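Local atomic coordinates of probable transcriptional regulator, LysR family protein (Rhodococcus sp., PDB entry 2QL3), a protein that probably acts as a LysR-type transcription factor that binds DNA, the chain here being its C-terminal substrate-binding domain without the DNA-binding part. Residues Leu98-Leu109 with Phe144-Leu154; Pro79-Ala90 with Leu167-Ala175. All coordinates share one frame; numbering follows the deposited sequence.

Overall arrangement
Both contacts lie in the same part of the LysR substrate-binding domain, with their centres about 8 Å apart. Contact 2 pairs strand 80-84 with strand 169-173, and contact 1 is nested within the chain loop that this pairing closes. Strand 152-154 joins the two. It meets strand 106-109 in contact 1 and is a sheet neighbour of strand 69-84, with T152 O 3.0 Å from V82 N and L154 N 3.0 Å from M80 O, both probable hydrogen bonds. The side chains also meet, L101 of contact 1 packing on H87 of contact 2. Each contact centre is about 18 Å from the centre of the chain. F144 and L149 of contact 1 also touch the second subunit.

Contact 1 of 2, residues Leu98-Leu109 with Phe144-Leu154; sequences LADLAEHPMVLL and FVGRGLGWTLL
L98 starts the contact, its CD2 resting near CH2 of the W151 indole at 3.8 Å. L101 puts CB over one face of that indole, nearest the five-membered ring. H104 offers its carbonyl O to W151 NE1 at 3.0 Å. The N-H comes from above the carbonyl plane rather than to a lone pair. A weak second bond runs from NE1 to L101 O. P105 O takes the W151 backbone N-H in its carbonyl plane. M106, a selenomethionine, holds the opposite indole face. Its CG is anti to the backbone N (chi1 -176°) and the chain runs on extended, with CG 3.7 Å from the centre of the six-membered ring and SE oblique to it, a Met-aromatic contact. V107 N bonds to W151 O at 2.8 Å, and T152 OG1 donates to V107 O at 2.6 Å. The V107 methyls rest against F144 CB and the backbone of G150. A CB on G150 would clash with P105 O. At L109 a water links the backbone N to T152 OG1. The result is a tryptophan sandwiched between L101 and M106, with NE1 bonded to backbone carbonyls, in a domain of the periplasmic-binding-protein type.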
loop_
_atom_site.group_PDB
_atom_site.type_symbol
_atom_site.label_atom_id
_atom_site.label_comp_id
_atom_site.label_asym_id
_atom_site.label_seq_id
_atom_site.Cartn_x
_atom_site.Cartn_y
_atom_site.Cartn_z
ATOM N N LEU A 98 -20.147 -14.809 8.117
ATOM C CA LEU A 98 -19.519 -13.638 8.697
ATOM C C LEU A 98 -20.034 -13.433 10.110
ATOM O O LEU A 98 -19.295 -13.011 10.995
ATOM C CB LEU A 98 -19.929 -12.455 7.863
ATOM C CG LEU A 98 -18.957 -11.492 7.218
ATOM C CD1 LEU A 98 -19.670 -10.958 6.011
ATOM C CD2 LEU A 98 -18.691 -10.385 8.193
ATOM N N ALA A 99 -21.315 -13.715 10.302
ATOM C CA ALA A 99 -21.936 -13.674 11.622
ATOM C C ALA A 99 -21.077 -14.349 12.699
ATOM O O ALA A 99 -21.175 -13.971 13.874
ATOM C CB ALA A 99 -23.341 -14.316 11.570
ATOM N N ASP A 100 -20.255 -15.332 12.305
ATOM C CA ASP A 100 -19.414 -16.104 13.243
ATOM C C ASP A 100 -18.190 -15.321 13.728
ATOM O O ASP A 100 -17.545 -15.704 14.676
ATOM C CB ASP A 100 -19.006 -17.472 12.666
ATOM C CG ASP A 100 -20.226 -18.402 12.443
ATOM O OD1 ASP A 100 -20.058 -19.539 11.929
ATOM O OD2 ASP A 100 -21.366 -17.978 12.762
ATOM N N LEU A 101 -17.909 -14.207 13.073
ATOM C CA LEU A 101 -16.804 -13.312 13.408
ATOM C C LEU A 101 -17.308 -12.014 14.045
ATOM O O LEU A 101 -16.531 -11.111 14.307
ATOM C CB LEU A 101 -16.040 -12.985 12.120
ATOM C CG LEU A 101 -15.220 -14.146 11.563
ATOM C CD1 LEU A 101 -14.939 -13.831 10.123
ATOM C CD2 LEU A 101 -13.909 -14.251 12.395
ATOM N N ALA A 102 -18.612 -11.912 14.291
ATOM C CA ALA A 102 -19.169 -10.667 14.828
ATOM C C ALA A 102 -18.493 -10.208 16.119
ATOM O O ALA A 102 -18.401 -8.986 16.389
ATOM C CB ALA A 102 -20.713 -10.783 15.026
ATOM N N GLU A 103 -18.046 -11.163 16.935
ATOM C CA GLU A 103 -17.418 -10.802 18.196
ATOM C C GLU A 103 -15.867 -10.831 18.181
ATOM O O GLU A 103 -15.250 -10.560 19.192
ATOM C CB GLU A 103 -18.026 -11.599 19.378
ATOM C CG GLU A 103 -19.518 -11.203 19.691
ATOM C CD GLU A 103 -19.660 -9.776 20.316
ATOM O OE1 GLU A 103 -19.330 -9.611 21.534
ATOM O OE2 GLU A 103 -20.099 -8.823 19.607
ATOM N N HIS A 104 -15.255 -11.148 17.035
ATOM C CA HIS A 104 -13.777 -11.134 16.907
ATOM C C HIS A 104 -13.362 -9.771 16.355
ATOM O O HIS A 104 -14.119 -9.168 15.564
ATOM C CB HIS A 104 -13.315 -12.209 15.929
ATOM C CG HIS A 104 -13.443 -13.600 16.447
ATOM N ND1 HIS A 104 -14.574 -14.370 16.249
ATOM C CD2 HIS A 104 -12.572 -14.375 17.133
ATOM C CE1 HIS A 104 -14.407 -15.544 16.829
ATOM N NE2 HIS A 104 -13.195 -15.580 17.356
ATOM N N PRO A 105 -12.164 -9.272 16.760
ATOM C CA PRO A 105 -11.731 -7.933 16.376
ATOM C C PRO A 105 -11.507 -7.862 14.880
ATOM O O PRO A 105 -10.901 -8.761 14.334
ATOM C CB PRO A 105 -10.348 -7.780 17.053
ATOM C CG PRO A 105 -9.983 -9.070 17.568
ATOM C CD PRO A 105 -11.181 -9.960 17.621
HETATM N N MSE A 106 -11.972 -6.804 14.221
HETATM C CA MSE A 106 -11.725 -6.666 12.814
HETATM C C MSE A 106 -10.616 -5.642 12.514
HETATM O O MSE A 106 -10.457 -4.688 13.244
HETATM C CB MSE A 106 -13.048 -6.316 12.060
HETATM C CG MSE A 106 -12.884 -6.237 10.515
HETATM SE SE MSE A 106 -14.268 -5.066 9.781
HETATM C CE MSE A 106 -14.059 -5.525 7.822
ATOM N N VAL A 107 -9.850 -5.882 11.432
ATOM C CA VAL A 107 -8.906 -4.923 10.838
ATOM C C VAL A 107 -9.661 -4.417 9.600
ATOM O O VAL A 107 -9.978 -5.202 8.695
ATOM C CB VAL A 107 -7.561 -5.592 10.381
ATOM C CG1 VAL A 107 -6.659 -4.592 9.664
ATOM C CG2 VAL A 107 -6.808 -6.156 11.550
ATOM N N LEU A 108 -10.028 -3.140 9.615
ATOM C CA LEU A 108 -10.834 -2.530 8.562
ATOM C C LEU A 108 -9.951 -1.786 7.552
ATOM O O LEU A 108 -9.143 -0.914 7.915
ATOM C CB LEU A 108 -11.858 -1.572 9.182
ATOM C CG LEU A 108 -12.655 -0.677 8.259
ATOM C CD1 LEU A 108 -13.681 -1.501 7.588
ATOM C CD2 LEU A 108 -13.359 0.495 8.980
ATOM N N LEU A 109 -10.086 -2.157 6.282
ATOM C CA LEU A 109 -9.504 -1.358 5.206
ATOM C C LEU A 109 -10.425 -0.150 4.950
ATOM O O LEU A 109 -11.546 -0.293 4.501
ATOM C CB LEU A 109 -9.339 -2.199 3.933
ATOM C CG LEU A 109 -8.655 -1.391 2.787
ATOM C CD1 LEU A 109 -7.225 -0.985 3.209
ATOM C CD2 LEU A 109 -8.637 -2.143 1.499
ATOM N N PHE A 144 -1.458 -6.982 9.121
ATOM C CA PHE A 144 -2.053 -7.007 10.462
ATOM C C PHE A 144 -2.816 -8.335 10.688
ATOM O O PHE A 144 -2.675 -8.986 11.712
ATOM C CB PHE A 144 -2.978 -5.804 10.699
ATOM C CG PHE A 144 -2.296 -4.541 11.204
ATOM C CD1 PHE A 144 -0.987 -4.270 10.931
ATOM C CD2 PHE A 144 -3.018 -3.609 11.955
ATOM C CE1 PHE A 144 -0.362 -3.126 11.393
ATOM C CE2 PHE A 144 -2.384 -2.439 12.423
ATOM C CZ PHE A 144 -1.074 -2.190 12.112
ATOM N N VAL A 145 -3.644 -8.731 9.748
ATOM C CA VAL A 145 -4.382 -9.992 9.849
ATOM C C VAL A 145 -3.419 -11.212 9.904
ATOM O O VAL A 145 -3.637 -12.150 10.684
ATOM C CB VAL A 145 -5.416 -10.107 8.656
ATOM C CG1 VAL A 145 -5.942 -11.485 8.525
ATOM C CG2 VAL A 145 -6.602 -9.105 8.869
ATOM N N GLY A 146 -2.361 -11.217 9.092
ATOM C CA GLY A 146 -1.438 -12.355 9.046
ATOM C C GLY A 146 -0.721 -12.520 10.391
ATOM O O GLY A 146 -0.437 -13.624 10.835
ATOM N N ARG A 147 -0.446 -11.389 11.042
ATOM C CA ARG A 147 0.147 -11.349 12.373
ATOM C C ARG A 147 -0.837 -11.668 13.542
ATOM O O ARG A 147 -0.410 -11.941 14.616
ATOM C CB ARG A 147 0.901 -10.001 12.573
ATOM C CG ARG A 147 1.527 -9.829 13.929
ATOM C CD ARG A 147 2.633 -10.865 14.263
ATOM N NE ARG A 147 3.778 -10.751 13.351
ATOM C CZ ARG A 147 4.973 -11.319 13.532
ATOM N NH1 ARG A 147 5.222 -12.062 14.604
ATOM N NH2 ARG A 147 5.947 -11.123 12.648
ATOM N N GLY A 148 -2.141 -11.662 13.323
ATOM C CA GLY A 148 -3.067 -12.084 14.351
ATOM C C GLY A 148 -3.856 -10.948 14.984
ATOM O O GLY A 148 -4.542 -11.176 15.975
ATOM N N LEU A 149 -3.766 -9.729 14.431
ATOM C CA LEU A 149 -4.428 -8.561 15.031
ATOM C C LEU A 149 -5.934 -8.427 14.717
ATOM O O LEU A 149 -6.636 -7.566 15.298
ATOM C CB LEU A 149 -3.661 -7.288 14.601
ATOM C CG LEU A 149 -2.238 -7.138 15.126
ATOM C CD1 LEU A 149 -1.546 -6.020 14.363
ATOM C CD2 LEU A 149 -2.297 -6.758 16.598
ATOM N N GLY A 150 -6.429 -9.235 13.779
ATOM C CA GLY A 150 -7.854 -9.451 13.607
ATOM C C GLY A 150 -8.171 -10.153 12.262
ATOM O O GLY A 150 -7.334 -10.830 11.712
ATOM N N TRP A 151 -9.413 -10.045 11.788
ATOM C CA TRP A 151 -9.817 -10.596 10.510
ATOM C C TRP A 151 -10.137 -9.405 9.615
ATOM O O TRP A 151 -10.491 -8.324 10.122
ATOM C CB TRP A 151 -11.052 -11.511 10.685
ATOM C CG TRP A 151 -12.292 -10.847 11.274
ATOM C CD1 TRP A 151 -12.625 -10.769 12.607
ATOM C CD2 TRP A 151 -13.343 -10.191 10.565
ATOM N NE1 TRP A 151 -13.817 -10.110 12.760
ATOM C CE2 TRP A 151 -14.275 -9.732 11.526
ATOM C CE3 TRP A 151 -13.590 -9.931 9.201
ATOM C CZ2 TRP A 151 -15.438 -9.048 11.177
ATOM C CZ3 TRP A 151 -14.758 -9.263 8.857
ATOM C CH2 TRP A 151 -15.674 -8.830 9.843
ATOM N N THR A 152 -10.067 -9.587 8.299
ATOM C CA THR A 152 -10.560 -8.552 7.415
ATOM C C THR A 152 -11.455 -9.068 6.306
ATOM O O THR A 152 -11.674 -10.261 6.158
ATOM C CB THR A 152 -9.425 -7.636 6.846
ATOM O OG1 THR A 152 -10.008 -6.390 6.415
ATOM C CG2 THR A 152 -8.621 -8.325 5.681
ATOM N N LEU A 153 -11.977 -8.156 5.516
ATOM C CA LEU A 153 -12.525 -8.551 4.222
ATOM C C LEU A 153 -11.968 -7.693 3.124
ATOM O O LEU A 153 -11.819 -6.490 3.299
ATOM C CB LEU A 153 -14.055 -8.563 4.224
ATOM C CG LEU A 153 -14.970 -7.403 4.522
ATOM C CD1 LEU A 153 -15.524 -6.896 3.200
ATOM C CD2 LEU A 153 -16.122 -7.869 5.386
ATOM N N LEU A 154 -11.658 -8.339 2.001
ATOM C CA LEU A 154 -10.940 -7.732 0.877
ATOM C C LEU A 154 -11.575 -8.147 -0.436
ATOM O O LEU A 154 -12.084 -9.267 -0.591
ATOM C CB LEU A 154 -9.444 -8.141 0.881
ATOM C CG LEU A 154 -8.515 -7.682 2.059
ATOM C CD1 LEU A 154 -7.184 -8.367 1.967
ATOM C CD2 LEU A 154 -8.336 -6.138 2.260
HETATM O O HOH W 1 -11.936 -4.255 5.396
#

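Contact 2 of 2, residues Pro79-Ala90 with Leu167-Ala175; sequences PMVVLGAEHPLA and LPVVVKPIA
V81 O accepts the backbone N-H of K172 at 2.7 Å in a nearly straight bond, 173° at the hydrogen. The CA of V171 adds a weaker C-H contact to the same oxygen. V81 N returns a bond to K172 O, and L83 and V170 exchange two more, making two antiparallel hydrogen-bonded pairs. Between these, V82 faces V171 in a non-hydrogen-bonded pair, their side chains side by side and pointing the same way. V82 CG1 also presses on V169 CG1 at 3.5 Å, a tight contact. V171 CG1, anti to the backbone N (chi1 168°), meets SE of the selenomethionine M80 at 3.4 Å. An alanine at V171 would remove both methyls and is likely to cost M80 SE the V171 CG1 contact and open a gap beside V82. V81, L83, V170 and K172 take the other face. There the L83 and K172 side chains cross at about a right angle, CD2 meeting CD, and K172 NZ lies 3.0 Å from A90 O. At one end I174 CD1 reaches P79 O. At the other, a water joins A85 N to P168 O. The pairing therefore rests on backbone bonds, with aliphatic packing on both faces.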
loop_
_atom_site.group_PDB
_atom_site.type_symbol
_atom_site.label_atom_id
_atom_site.label_comp_id
_atom_site.label_asym_id
_atom_site.label_seq_id
_atom_site.Cartn_x
_atom_site.Cartn_y
_atom_site.Cartn_z
ATOM N N PRO A 79 -16.239 -10.405 -2.571
ATOM C CA PRO A 79 -15.526 -10.163 -1.285
ATOM C C PRO A 79 -15.207 -11.485 -0.579
ATOM O O PRO A 79 -16.031 -12.432 -0.649
ATOM C CB PRO A 79 -16.529 -9.389 -0.423
ATOM C CG PRO A 79 -17.598 -8.909 -1.397
ATOM C CD PRO A 79 -17.531 -9.694 -2.674
HETATM N N MSE A 80 -14.033 -11.532 0.070
HETATM C CA MSE A 80 -13.548 -12.676 0.857
HETATM C C MSE A 80 -13.057 -12.272 2.263
HETATM O O MSE A 80 -12.642 -11.143 2.519
HETATM C CB MSE A 80 -12.441 -13.428 0.121
HETATM C CG MSE A 80 -11.095 -12.695 0.045
HETATM SE SE MSE A 80 -10.127 -13.055 -1.663
HETATM C CE MSE A 80 -10.925 -11.742 -2.890
ATOM N N VAL A 81 -13.187 -13.210 3.182
ATOM C CA VAL A 81 -12.619 -13.059 4.506
ATOM C C VAL A 81 -11.144 -13.467 4.466
ATOM O O VAL A 81 -10.797 -14.391 3.740
ATOM C CB VAL A 81 -13.457 -13.883 5.589
ATOM C CG1 VAL A 81 -12.662 -14.098 6.832
ATOM C CG2 VAL A 81 -14.683 -13.058 5.940
ATOM N N VAL A 82 -10.302 -12.738 5.219
ATOM C CA VAL A 82 -8.903 -13.051 5.316
ATOM C C VAL A 82 -8.591 -13.146 6.771
ATOM O O VAL A 82 -8.973 -12.266 7.555
ATOM C CB VAL A 82 -7.996 -12.022 4.517
ATOM C CG1 VAL A 82 -6.561 -12.513 4.421
ATOM C CG2 VAL A 82 -8.556 -11.755 3.112
ATOM N N LEU A 83 -7.948 -14.261 7.140
ATOM C CA LEU A 83 -7.618 -14.640 8.525
ATOM C C LEU A 83 -6.116 -14.902 8.626
ATOM O O LEU A 83 -5.433 -15.212 7.611
ATOM C CB LEU A 83 -8.263 -15.975 8.858
ATOM C CG LEU A 83 -9.723 -16.064 9.317
ATOM C CD1 LEU A 83 -10.504 -14.753 9.274
ATOM C CD2 LEU A 83 -10.448 -17.272 8.722
ATOM N N GLY A 84 -5.604 -14.749 9.839
ATOM C CA GLY A 84 -4.271 -15.206 10.179
ATOM C C GLY A 84 -4.359 -16.702 10.440
ATOM O O GLY A 84 -5.434 -17.224 10.771
ATOM N N ALA A 85 -3.226 -17.376 10.287
ATOM C CA ALA A 85 -3.151 -18.837 10.358
ATOM C C ALA A 85 -3.509 -19.410 11.739
ATOM O O ALA A 85 -3.926 -20.559 11.826
ATOM C CB ALA A 85 -1.778 -19.316 9.939
ATOM N N GLU A 86 -3.336 -18.597 12.785
ATOM C CA GLU A 86 -3.649 -18.967 14.175
ATOM C C GLU A 86 -5.059 -18.502 14.584
ATOM O O GLU A 86 -5.472 -18.691 15.745
ATOM C CB GLU A 86 -2.609 -18.343 15.120
ATOM C CG GLU A 86 -1.216 -18.929 14.940
ATOM C CD GLU A 86 -0.151 -18.226 15.775
ATOM O OE1 GLU A 86 -0.488 -17.469 16.705
ATOM O OE2 GLU A 86 1.040 -18.429 15.511
ATOM N N HIS A 87 -5.777 -17.877 13.652
ATOM C CA HIS A 87 -7.111 -17.398 13.946
ATOM C C HIS A 87 -8.069 -18.534 14.357
ATOM O O HIS A 87 -8.093 -19.595 13.717
ATOM C CB HIS A 87 -7.685 -16.607 12.784
ATOM C CG HIS A 87 -8.942 -15.871 13.125
ATOM N ND1 HIS A 87 -8.959 -14.515 13.380
ATOM C CD2 HIS A 87 -10.219 -16.297 13.265
ATOM C CE1 HIS A 87 -10.189 -14.138 13.665
ATOM N NE2 HIS A 87 -10.975 -15.196 13.583
ATOM N N PRO A 88 -8.861 -18.309 15.431
ATOM C CA PRO A 88 -9.911 -19.213 15.871
ATOM C C PRO A 88 -10.653 -19.846 14.675
ATOM O O PRO A 88 -10.777 -21.070 14.600
ATOM C CB PRO A 88 -10.837 -18.281 16.649
ATOM C CG PRO A 88 -9.889 -17.338 17.306
ATOM C CD PRO A 88 -8.775 -17.121 16.304
ATOM N N LEU A 89 -11.097 -19.035 13.710
ATOM C CA LEU A 89 -11.873 -19.603 12.617
ATOM C C LEU A 89 -11.024 -20.127 11.440
ATOM O O LEU A 89 -11.583 -20.468 10.399
ATOM C CB LEU A 89 -12.935 -18.609 12.134
ATOM C CG LEU A 89 -14.237 -18.557 12.939
ATOM C CD1 LEU A 89 -14.061 -18.032 14.357
ATOM C CD2 LEU A 89 -15.248 -17.749 12.175
ATOM N N ALA A 90 -9.701 -20.205 11.582
ATOM C CA ALA A 90 -8.861 -20.551 10.396
ATOM C C ALA A 90 -8.881 -22.035 10.083
ATOM O O ALA A 90 -8.527 -22.435 8.969
ATOM C CB ALA A 90 -7.424 -20.062 10.532
ATOM N N LEU A 167 4.485 -13.748 6.626
ATOM C CA LEU A 167 3.481 -14.575 7.285
ATOM C C LEU A 167 2.366 -14.965 6.330
ATOM O O LEU A 167 2.101 -14.220 5.379
ATOM C CB LEU A 167 2.913 -13.865 8.503
ATOM C CG LEU A 167 3.881 -13.747 9.655
ATOM C CD1 LEU A 167 3.146 -13.155 10.818
ATOM C CD2 LEU A 167 4.541 -15.116 10.069
ATOM N N PRO A 168 1.729 -16.134 6.559
ATOM C CA PRO A 168 0.687 -16.505 5.602
ATOM C C PRO A 168 -0.622 -15.857 5.993
ATOM O O PRO A 168 -0.830 -15.385 7.123
ATOM C CB PRO A 168 0.591 -18.018 5.742
ATOM C CG PRO A 168 0.850 -18.237 7.204
ATOM C CD PRO A 168 1.885 -17.169 7.608
ATOM N N VAL A 169 -1.507 -15.837 5.030
ATOM C CA VAL A 169 -2.806 -15.323 5.253
ATOM C C VAL A 169 -3.727 -16.430 4.725
ATOM O O VAL A 169 -3.360 -17.179 3.805
ATOM C CB VAL A 169 -2.835 -13.992 4.504
ATOM C CG1 VAL A 169 -3.641 -14.034 3.257
ATOM C CG2 VAL A 169 -2.967 -12.801 5.477
ATOM N N VAL A 170 -4.907 -16.548 5.321
ATOM C CA VAL A 170 -5.835 -17.607 5.003
ATOM C C VAL A 170 -7.124 -16.960 4.536
ATOM O O VAL A 170 -7.814 -16.257 5.296
ATOM C CB VAL A 170 -6.123 -18.534 6.211
ATOM C CG1 VAL A 170 -7.163 -19.662 5.793
ATOM C CG2 VAL A 170 -4.807 -19.122 6.805
ATOM N N VAL A 171 -7.437 -17.228 3.269
ATOM C CA VAL A 171 -8.461 -16.505 2.511
ATOM C C VAL A 171 -9.628 -17.452 2.442
ATOM O O VAL A 171 -9.488 -18.614 2.065
ATOM C CB VAL A 171 -7.889 -16.116 1.089
ATOM C CG1 VAL A 171 -8.942 -15.652 0.173
ATOM C CG2 VAL A 171 -6.794 -15.036 1.229
ATOM N N LYS A 172 -10.799 -16.986 2.873
ATOM C CA LYS A 172 -11.982 -17.822 2.825
ATOM C C LYS A 172 -13.174 -17.145 2.171
ATOM O O LYS A 172 -13.397 -15.921 2.399
ATOM C CB LYS A 172 -12.347 -18.257 4.244
ATOM C CG LYS A 172 -11.229 -18.981 4.918
ATOM C CD LYS A 172 -11.717 -19.710 6.093
ATOM C CE LYS A 172 -11.468 -21.166 5.877
ATOM N NZ LYS A 172 -10.309 -21.516 6.715
ATOM N N PRO A 173 -13.966 -17.934 1.389
ATOM C CA PRO A 173 -15.217 -17.413 0.841
ATOM C C PRO A 173 -16.260 -17.208 1.960
ATOM O O PRO A 173 -16.225 -17.886 2.969
ATOM C CB PRO A 173 -15.712 -18.539 -0.097
ATOM C CG PRO A 173 -14.653 -19.612 -0.114
ATOM C CD PRO A 173 -13.749 -19.360 1.062
ATOM N N ILE A 174 -17.161 -16.263 1.736
ATOM C CA ILE A 174 -18.303 -15.954 2.594
ATOM C C ILE A 174 -19.615 -16.584 2.079
ATOM O O ILE A 174 -19.866 -16.632 0.890
ATOM C CB ILE A 174 -18.473 -14.396 2.717
ATOM C CG1 ILE A 174 -17.157 -13.755 3.223
ATOM C CG2 ILE A 174 -19.710 -14.064 3.616
ATOM C CD1 ILE A 174 -16.765 -12.368 2.632
ATOM N N ALA A 175 -20.427 -17.107 2.988
ATOM C CA ALA A 175 -21.689 -17.694 2.636
ATOM C C ALA A 175 -22.746 -17.297 3.650
ATOM O O ALA A 175 -22.434 -16.784 4.753
ATOM C CB ALA A 175 -21.578 -19.214 2.531
HETATM O O HOH W 2 -16.744 -14.839 -0.833
HETATM O O HOH W 3 -0.619 -15.986 9.780
#